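PDB 2D4A: malate dehydrogenase from Aeropyrum pernix, which catalyses the reversible oxidation of (S)-malate to oxaloacetate, using either NAD or NADP as coenzyme, and works as a homotetramer. Local coordinates for residues M17-Y23 with V230-E234; S163-I167 with V179-V185; G170-K175 with E290-V295. All coordinates share one frame; numbering follows the deposited sequence.

Interaction 1. Residues M17-Y23 with V230-E234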
loop_
_atom_site.group_PDB
_atom_site.type_symbol
_atom_site.label_atom_id
_atom_site.label_comp_id
_atom_site.label_asym_id
_atom_site.label_seq_id
_atom_site.Cartn_x
_atom_site.Cartn_y
_atom_site.Cartn_z
ATOM N N MET B 17 -8.007 -5.069 8.904
ATOM C CA MET B 17 -6.655 -4.671 8.539
ATOM C C MET B 17 -5.985 -5.659 7.579
ATOM O O MET B 17 -5.227 -5.249 6.698
ATOM C CB MET B 17 -5.825 -4.452 9.813
ATOM C CG MET B 17 -6.325 -3.274 10.651
ATOM S SD MET B 17 -5.332 -2.980 12.135
ATOM C CE MET B 17 -6.531 -2.231 13.225
ATOM N N LEU B 18 -6.285 -6.949 7.730
ATOM C CA LEU B 18 -5.728 -7.987 6.854
ATOM C C LEU B 18 -6.319 -7.894 5.452
ATOM O O LEU B 18 -5.638 -8.155 4.469
ATOM C CB LEU B 18 -5.993 -9.382 7.431
ATOM C CG LEU B 18 -4.961 -9.858 8.455
ATOM C CD1 LEU B 18 -5.370 -11.178 9.078
ATOM C CD2 LEU B 18 -3.618 -9.965 7.759
ATOM N N MET B 19 -7.594 -7.534 5.369
ATOM C CA MET B 19 -8.250 -7.383 4.079
ATOM C C MET B 19 -7.589 -6.207 3.338
ATOM O O MET B 19 -7.394 -6.255 2.126
ATOM C CB MET B 19 -9.754 -7.145 4.295
ATOM C CG MET B 19 -10.560 -6.768 3.049
ATOM S SD MET B 19 -10.377 -5.030 2.553
ATOM C CE MET B 19 -11.502 -4.252 3.706
ATOM N N MET B 20 -7.234 -5.159 4.078
ATOM C CA MET B 20 -6.576 -3.990 3.503
ATOM C C MET B 20 -5.300 -4.422 2.787
ATOM O O MET B 20 -5.134 -4.161 1.606
ATOM C CB MET B 20 -6.207 -2.988 4.605
ATOM C CG MET B 20 -7.367 -2.348 5.373
ATOM S SD MET B 20 -8.292 -1.162 4.397
ATOM C CE MET B 20 -7.005 0.005 3.928
ATOM N N ARG B 21 -4.408 -5.089 3.513
ATOM C CA ARG B 21 -3.134 -5.557 2.969
ATOM C C ARG B 21 -3.215 -6.699 1.939
ATOM O O ARG B 21 -2.219 -7.003 1.292
ATOM C CB ARG B 21 -2.228 -6.002 4.117
ATOM C CG ARG B 21 -1.801 -4.891 5.064
ATOM C CD ARG B 21 -0.664 -4.087 4.467
ATOM N NE ARG B 21 -0.330 -2.886 5.234
ATOM C CZ ARG B 21 0.392 -2.874 6.350
ATOM N NH1 ARG B 21 0.868 -4.008 6.852
ATOM N NH2 ARG B 21 0.645 -1.720 6.953
ATOM N N GLY B 22 -4.375 -7.338 1.803
ATOM C CA GLY B 22 -4.519 -8.425 0.851
ATOM C C GLY B 22 -3.390 -9.446 0.830
ATOM O O GLY B 22 -2.982 -9.893 -0.235
ATOM N N TYR B 23 -2.878 -9.850 1.983
ATOM C CA TYR B 23 -1.780 -10.806 1.968
ATOM C C TYR B 23 -2.185 -12.209 1.560
ATOM O O TYR B 23 -1.351 -12.992 1.115
ATOM C CB TYR B 23 -1.119 -10.907 3.333
ATOM C CG TYR B 23 -0.477 -9.652 3.865
ATOM C CD1 TYR B 23 0.565 -9.025 3.189
ATOM C CD2 TYR B 23 -0.836 -9.163 5.118
ATOM C CE1 TYR B 23 1.241 -7.952 3.764
ATOM C CE2 TYR B 23 -0.169 -8.098 5.698
ATOM C CZ TYR B 23 0.871 -7.498 5.021
ATOM O OH TYR B 23 1.560 -6.477 5.626
ATOM N N VAL B 230 -0.939 -8.063 12.100
ATOM C CA VAL B 230 -0.634 -7.734 10.706
ATOM C C VAL B 230 0.878 -7.900 10.451
ATOM O O VAL B 230 1.294 -8.524 9.467
ATOM C CB VAL B 230 -1.088 -6.274 10.368
ATOM C CG1 VAL B 230 -0.673 -5.880 8.952
ATOM C CG2 VAL B 230 -2.587 -6.168 10.509
ATOM N N LEU B 231 1.687 -7.347 11.353
ATOM C CA LEU B 231 3.140 -7.434 11.246
ATOM C C LEU B 231 3.585 -8.893 11.272
ATOM O O LEU B 231 4.326 -9.360 10.398
ATOM C CB LEU B 231 3.812 -6.675 12.392
ATOM C CG LEU B 231 3.755 -5.153 12.349
ATOM C CD1 LEU B 231 4.648 -4.609 13.452
ATOM C CD2 LEU B 231 4.217 -4.645 10.996
ATOM N N THR B 232 3.128 -9.606 12.293
ATOM C CA THR B 232 3.444 -11.014 12.456
ATOM C C THR B 232 3.152 -11.775 11.166
ATOM O O THR B 232 3.979 -12.554 10.697
ATOM C CB THR B 232 2.612 -11.612 13.592
ATOM O OG1 THR B 232 2.882 -10.884 14.797
ATOM C CG2 THR B 232 2.952 -13.079 13.792
ATOM N N VAL B 233 1.976 -11.543 10.589
ATOM C CA VAL B 233 1.612 -12.234 9.359
ATOM C C VAL B 233 2.544 -11.894 8.209
ATOM O O VAL B 233 2.970 -12.773 7.446
ATOM C CB VAL B 233 0.166 -11.915 8.917
ATOM C CG1 VAL B 233 -0.112 -12.551 7.551
ATOM C CG2 VAL B 233 -0.810 -12.457 9.950
ATOM N N GLU B 234 2.871 -10.616 8.079
ATOM C CA GLU B 234 3.758 -10.200 7.003
ATOM C C GLU B 234 5.153 -10.804 7.184
ATOM O O GLU B 234 5.801 -11.177 6.215
ATOM C CB GLU B 234 3.840 -8.679 6.974
ATOM C CG GLU B 234 4.761 -8.127 5.916
ATOM C CD GLU B 234 4.921 -6.642 6.062
ATOM O OE1 GLU B 234 3.989 -5.911 5.672
ATOM O OE2 GLU B 234 5.972 -6.205 6.586
#

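Interaction 2. Residues S163-I167 with V179-V185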
loop_
_atom_site.group_PDB
_atom_site.type_symbol
_atom_site.label_atom_id
_atom_site.label_comp_id
_atom_site.label_asym_id
_atom_site.label_seq_id
_atom_site.Cartn_x
_atom_site.Cartn_y
_atom_site.Cartn_z
ATOM N N SER B 163 11.072 6.997 14.762
ATOM C CA SER B 163 12.467 7.231 15.063
ATOM C C SER B 163 12.868 6.766 16.438
ATOM O O SER B 163 13.966 7.059 16.907
ATOM C CB SER B 163 12.796 8.712 14.903
ATOM O OG SER B 163 12.849 9.045 13.527
ATOM N N VAL B 164 11.980 6.030 17.086
ATOM C CA VAL B 164 12.266 5.539 18.414
ATOM C C VAL B 164 12.434 4.038 18.400
ATOM O O VAL B 164 11.624 3.318 17.828
ATOM C CB VAL B 164 11.147 5.895 19.377
ATOM C CG1 VAL B 164 11.488 5.374 20.763
ATOM C CG2 VAL B 164 10.940 7.397 19.380
ATOM N N ASN B 165 13.496 3.575 19.041
ATOM C CA ASN B 165 13.799 2.156 19.119
ATOM C C ASN B 165 13.673 1.763 20.598
ATOM O O ASN B 165 14.564 2.050 21.393
ATOM C CB ASN B 165 15.224 1.951 18.599
ATOM C CG ASN B 165 15.703 0.520 18.717
ATOM O OD1 ASN B 165 16.882 0.279 18.993
ATOM N ND2 ASN B 165 14.803 -0.440 18.491
ATOM N N ALA B 166 12.566 1.125 20.972
ATOM C CA ALA B 166 12.358 0.741 22.368
ATOM C C ALA B 166 12.472 -0.753 22.640
ATOM O O ALA B 166 11.757 -1.559 22.045
ATOM C CB ALA B 166 11.002 1.242 22.854
ATOM N N ILE B 167 13.360 -1.120 23.555
ATOM C CA ILE B 167 13.559 -2.520 23.898
ATOM C C ILE B 167 12.811 -2.876 25.194
ATOM O O ILE B 167 12.960 -2.204 26.214
ATOM C CB ILE B 167 15.087 -2.818 24.026
ATOM C CG1 ILE B 167 15.746 -2.716 22.643
ATOM C CG2 ILE B 167 15.325 -4.186 24.649
ATOM C CD1 ILE B 167 15.183 -3.677 21.606
ATOM N N VAL B 179 14.381 -1.589 28.580
ATOM C CA VAL B 179 15.816 -1.599 28.811
ATOM C C VAL B 179 16.407 -0.300 28.246
ATOM O O VAL B 179 17.051 -0.301 27.194
ATOM C CB VAL B 179 16.452 -2.835 28.144
ATOM C CG1 VAL B 179 17.913 -2.961 28.525
ATOM C CG2 VAL B 179 15.689 -4.079 28.560
ATOM N N PRO B 180 16.187 0.829 28.951
ATOM C CA PRO B 180 16.683 2.147 28.533
ATOM C C PRO B 180 18.156 2.160 28.113
ATOM O O PRO B 180 18.554 2.908 27.222
ATOM C CB PRO B 180 16.420 3.017 29.761
ATOM C CG PRO B 180 15.205 2.399 30.349
ATOM C CD PRO B 180 15.515 0.925 30.260
ATOM N N ARG B 181 18.957 1.331 28.767
ATOM C CA ARG B 181 20.373 1.240 28.456
ATOM C C ARG B 181 20.531 0.808 27.003
ATOM O O ARG B 181 21.496 1.170 26.333
ATOM C CB ARG B 181 21.030 0.209 29.371
ATOM C CG ARG B 181 22.532 0.048 29.208
ATOM C CD ARG B 181 23.052 -0.888 30.279
ATOM N NE ARG B 181 22.672 -2.268 30.006
ATOM C CZ ARG B 181 23.334 -3.060 29.173
ATOM N NH1 ARG B 181 24.411 -2.605 28.542
ATOM N NH2 ARG B 181 22.916 -4.300 28.966
ATOM N N LEU B 182 19.574 0.040 26.507
ATOM C CA LEU B 182 19.668 -0.437 25.143
ATOM C C LEU B 182 18.669 0.199 24.191
ATOM O O LEU B 182 18.438 -0.315 23.091
ATOM C CB LEU B 182 19.501 -1.955 25.120
ATOM C CG LEU B 182 20.492 -2.806 25.922
ATOM C CD1 LEU B 182 20.012 -4.248 25.878
ATOM C CD2 LEU B 182 21.903 -2.691 25.359
ATOM N N SER B 183 18.081 1.315 24.605
ATOM C CA SER B 183 17.092 2.005 23.775
ATOM C C SER B 183 17.655 3.307 23.231
ATOM O O SER B 183 18.707 3.757 23.666
ATOM C CB SER B 183 15.827 2.292 24.586
ATOM O OG SER B 183 15.191 1.083 24.966
ATOM N N SER B 184 16.970 3.907 22.269
ATOM C CA SER B 184 17.460 5.152 21.719
ATOM C C SER B 184 16.437 5.854 20.832
ATOM O O SER B 184 15.343 5.338 20.591
ATOM C CB SER B 184 18.756 4.910 20.940
ATOM O OG SER B 184 18.557 3.935 19.938
ATOM N N VAL B 185 16.815 7.040 20.362
ATOM C CA VAL B 185 15.979 7.876 19.509
ATOM C C VAL B 185 16.860 8.530 18.447
ATOM O O VAL B 185 17.725 9.344 18.769
ATOM C CB VAL B 185 15.296 8.988 20.339
ATOM C CG1 VAL B 185 14.428 9.865 19.446
ATOM C CG2 VAL B 185 14.470 8.367 21.448
HETATM O O HOH W 1 19.267 1.343 19.769
#

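Interaction 3. Residues G170-K175 with E290-V295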
loop_
_atom_site.group_PDB
_atom_site.type_symbol
_atom_site.label_atom_id
_atom_site.label_comp_id
_atom_site.label_asym_id
_atom_site.label_seq_id
_atom_site.Cartn_x
_atom_site.Cartn_y
_atom_site.Cartn_z
ATOM N N GLY B 170 10.352 -9.392 29.609
ATOM C CA GLY B 170 9.584 -9.835 30.750
ATOM C C GLY B 170 8.355 -10.644 30.423
ATOM O O GLY B 170 8.443 -11.805 30.032
ATOM N N MET B 171 7.200 -10.021 30.620
ATOM C CA MET B 171 5.923 -10.647 30.344
ATOM C C MET B 171 4.945 -9.530 30.062
ATOM O O MET B 171 5.250 -8.363 30.300
ATOM C CB MET B 171 5.489 -11.522 31.528
ATOM C CG MET B 171 5.611 -10.898 32.920
ATOM S SD MET B 171 4.067 -10.148 33.479
ATOM C CE MET B 171 4.396 -8.519 33.060
ATOM N N HIS B 172 3.777 -9.881 29.542
ATOM C CA HIS B 172 2.774 -8.890 29.186
ATOM C C HIS B 172 1.872 -8.477 30.341
ATOM O O HIS B 172 0.721 -8.905 30.428
ATOM C CB HIS B 172 1.923 -9.422 28.036
ATOM C CG HIS B 172 1.318 -8.347 27.194
ATOM N ND1 HIS B 172 0.005 -8.375 26.780
ATOM C CD2 HIS B 172 1.852 -7.212 26.685
ATOM C CE1 HIS B 172 -0.246 -7.300 26.054
ATOM N NE2 HIS B 172 0.859 -6.578 25.981
ATOM N N GLY B 173 2.393 -7.628 31.218
ATOM C CA GLY B 173 1.607 -7.171 32.347
ATOM C C GLY B 173 2.417 -6.283 33.263
ATOM O O GLY B 173 3.389 -5.661 32.837
ATOM N N GLN B 174 2.017 -6.243 34.529
ATOM C CA GLN B 174 2.679 -5.436 35.551
ATOM C C GLN B 174 4.219 -5.510 35.541
ATOM O O GLN B 174 4.888 -4.485 35.638
ATOM C CB GLN B 174 2.141 -5.833 36.939
ATOM C CG GLN B 174 1.779 -7.326 37.065
ATOM C CD GLN B 174 1.749 -7.848 38.513
ATOM O OE1 GLN B 174 1.031 -7.322 39.372
ATOM N NE2 GLN B 174 2.520 -8.905 38.773
ATOM N N LYS B 175 4.779 -6.709 35.414
ATOM C CA LYS B 175 6.230 -6.853 35.420
ATOM C C LYS B 175 6.962 -6.744 34.070
ATOM O O LYS B 175 8.076 -7.255 33.899
ATOM C CB LYS B 175 6.622 -8.154 36.130
ATOM C CG LYS B 175 6.660 -8.029 37.657
ATOM C CD LYS B 175 5.337 -7.525 38.220
ATOM C CE LYS B 175 5.391 -7.337 39.734
ATOM N NZ LYS B 175 4.057 -6.948 40.296
ATOM N N GLU B 290 12.060 -11.489 37.982
ATOM C CA GLU B 290 10.795 -11.159 38.612
ATOM C C GLU B 290 9.656 -11.355 37.625
ATOM O O GLU B 290 8.577 -11.815 37.994
ATOM C CB GLU B 290 10.838 -9.724 39.143
ATOM C CG GLU B 290 11.511 -9.632 40.507
ATOM C CD GLU B 290 11.821 -8.217 40.929
ATOM O OE1 GLU B 290 11.023 -7.310 40.618
ATOM O OE2 GLU B 290 12.859 -8.011 41.591
ATOM N N ALA B 291 9.902 -11.022 36.363
ATOM C CA ALA B 291 8.886 -11.193 35.333
ATOM C C ALA B 291 8.533 -12.672 35.213
ATOM O O ALA B 291 7.370 -13.024 35.060
ATOM C CB ALA B 291 9.401 -10.675 34.002
ATOM N N VAL B 292 9.547 -13.531 35.281
ATOM C CA VAL B 292 9.336 -14.973 35.174
ATOM C C VAL B 292 8.513 -15.513 36.330
ATOM O O VAL B 292 7.813 -16.511 36.180
ATOM C CB VAL B 292 10.670 -15.747 35.156
ATOM C CG1 VAL B 292 10.398 -17.241 35.071
ATOM C CG2 VAL B 292 11.530 -15.292 33.988
ATOM N N GLN B 293 8.618 -14.864 37.487
ATOM C CA GLN B 293 7.882 -15.285 38.676
ATOM C C GLN B 293 6.412 -14.926 38.594
ATOM O O GLN B 293 5.567 -15.599 39.175
ATOM C CB GLN B 293 8.495 -14.656 39.927
ATOM C CG GLN B 293 9.624 -15.476 40.500
ATOM C CD GLN B 293 9.158 -16.858 40.930
ATOM O OE1 GLN B 293 9.955 -17.791 41.016
ATOM N NE2 GLN B 293 7.860 -16.992 41.212
ATOM N N ALA B 294 6.118 -13.851 37.873
ATOM C CA ALA B 294 4.751 -13.398 37.711
ATOM C C ALA B 294 3.998 -14.393 36.836
ATOM O O ALA B 294 2.848 -14.732 37.115
ATOM C CB ALA B 294 4.728 -12.019 37.089
ATOM N N VAL B 295 4.651 -14.870 35.782
ATOM C CA VAL B 295 4.025 -15.830 34.883
ATOM C C VAL B 295 3.880 -17.173 35.598
ATOM O O VAL B 295 2.863 -17.851 35.462
ATOM C CB VAL B 295 4.857 -16.001 33.578
ATOM C CG1 VAL B 295 4.148 -16.948 32.613
ATOM C CG2 VAL B 295 5.064 -14.647 32.917
#

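Interaction 1. Residues M17-Y23 with V230-E234
Val230 presents its two methyls to different residues of helix 9-21 and the turn after it: CG2 lies 3.7 Å from CB of Met17, while CG1 meets the Tyr23 ring at its edge, 4.0 Å from CE2. Alongside, Leu18 CD2 approaches Val233 CG2 at 4.3 Å. This is the tightly packed part of the contact, where buried aliphatic side chains pack between two helical segments whose axes approach to 10.9 Å at an angle of 42°. The other side, with the partly exposed Arg21 and Tyr23, is polar. There Tyr23 OH donates to OE1 of the buried Glu234 (2.5 Å) and accepts from Arg21 NH1 (2.8 Å). Ring and carboxylate planes stand 82° apart. Glu234 reaches the hydroxyl with its CG anti to the backbone N (chi1 179°) and its chain extended. Direct attraction between Arg21 NH1 and Glu234 OE1 is long, 3.8 Å; no N-H points at the oxygen, and the hydroxyl provides the hydrogen-bonded link between the two. A phenylalanine at Tyr23 would probably leave Arg21 NH1 and Glu234 OE1 without the hydroxyl that joins them, and the guanidinium freer to turn. The other carboxylate oxygen of Glu234 is paired with Arg242. The contact joins the first helix of the coenzyme-binding domain to helix 223-237 of the C-terminal domain; Leu18 and Val233 both rest on Ile2 of strand 2-5, and Leu50 of the second subunit packs on Arg21 and Val230.

Interaction 2. Residues S163-I167 with V179-V185
Asn165 and Ser184 form a hydrogen-bonded pair of an antiparallel sheet, in which strand 164-169 runs between strands 177-178 and 184-185. Asn165 N donates to Ser184 O at 3.0 Å, nearly straight at 172°, and Ser184 N returns a bond to Asn165 O at 3.2 Å, in the carbonyl plane. Val164 and Val185 follow as a non-hydrogen-bonded pair, their CG2 methyls meeting on the face packed against helix 142-157. Beyond Asn165 the regular pairing stops and a side chain takes over: Ser183 OG, anti to its carbonyl carbon (chi1 -65°), accepts from Ile167 N at 3.2 Å and donates to Val179 O, which it reaches from above the carbonyl plane. Leu182 N binds that oxygen from the opposite face, closing the turn around Pro180. Val179 N in turn donates to Ile167 O at 2.8 Å, and Ile167 CG2 packs against Val179 CB. Farther out, helix 190-193 touches Ser183 and Val185, and the third subunit packs its own Ser184 and Asn165 on Asn165 and Ser184 here. On that face one water joins the pair, donating to Asn165 OD1 at 2.7 Å and hydrogen-bonded to Ser184 OG at 2.7 Å.

Interaction 3. Residues G170-K175 with E290-V295
The carboxamide of Gln174 is the one flat side-chain group that touches across this contact, and it does so lightly, with NE2 4.2 Å from CB of Ala294. The other flat group of the loop, the imidazole of His172, makes no contact with the helix, and the CB that carries it points away from there. No ring is stacked between the segments; the weight falls on Met171. Its CG sits between the backbone N and the carbonyl carbon (chi1 47°), which sends the side chain over helix 282-300. Met171 CB lies 3.4 Å from Val295 CG2, and the two side chains run alongside one another, oppositely directed. Farther along, Met171 CG comes 3.5 Å from Ala291 O. Met171 SD then reaches Ala294 CB at 4.1 Å, while the placement of the terminal methyl is doubtful.

Gly170 lays its CA against Ala291 CB, 3.4 Å away; at the backbone angles of this glycine (phi 108°, psi -108°) a CB would press on the carbonyl oxygen of the residue before. Lys175 brings its CB 3.9 Å from Ala291 CA, then leads its amine away; Lys175 NZ and Glu290 OE1 are 7.0 Å apart, and Glu290 is instead paired with Arg286. Behind Met171, Asp120 accepts a hydrogen bond from His172 N and also touches Met171 and Val295, while His172 ND1 makes a weak hydrogen bond with Asn117. By similarity His172 is the proton acceptor, and Arg85, which touches Gln174, binds substrate. The loop therefore meets the helix through apolar and small groups without polar bonds between them, an arrangement consistent with a catalytic loop backed by the helix.

In the fold
All three contacts are largely buried, but they differ in what they join. Interaction 1 ties the coenzyme-binding domain to the C-terminal domain, whereas interactions 2 and 3 lie within the latter and interleave along the chain: strand 164-169 takes part in interaction 2 and then leads into the loop of interaction 3. Interactions 1 and 3 sit on opposite sides of the chain's centre, their nearest atoms about 12 Å apart. Interaction 2 is held chiefly by backbone bonds, and interaction 1 combines an apolar seam with a hydrogen-bonded Arg-Tyr-Glu cluster; both lie beside other subunits. Interaction 3, which holds the probable catalytic histidine, is touched by no other chain and is apolar, with exposed residues only at its margin.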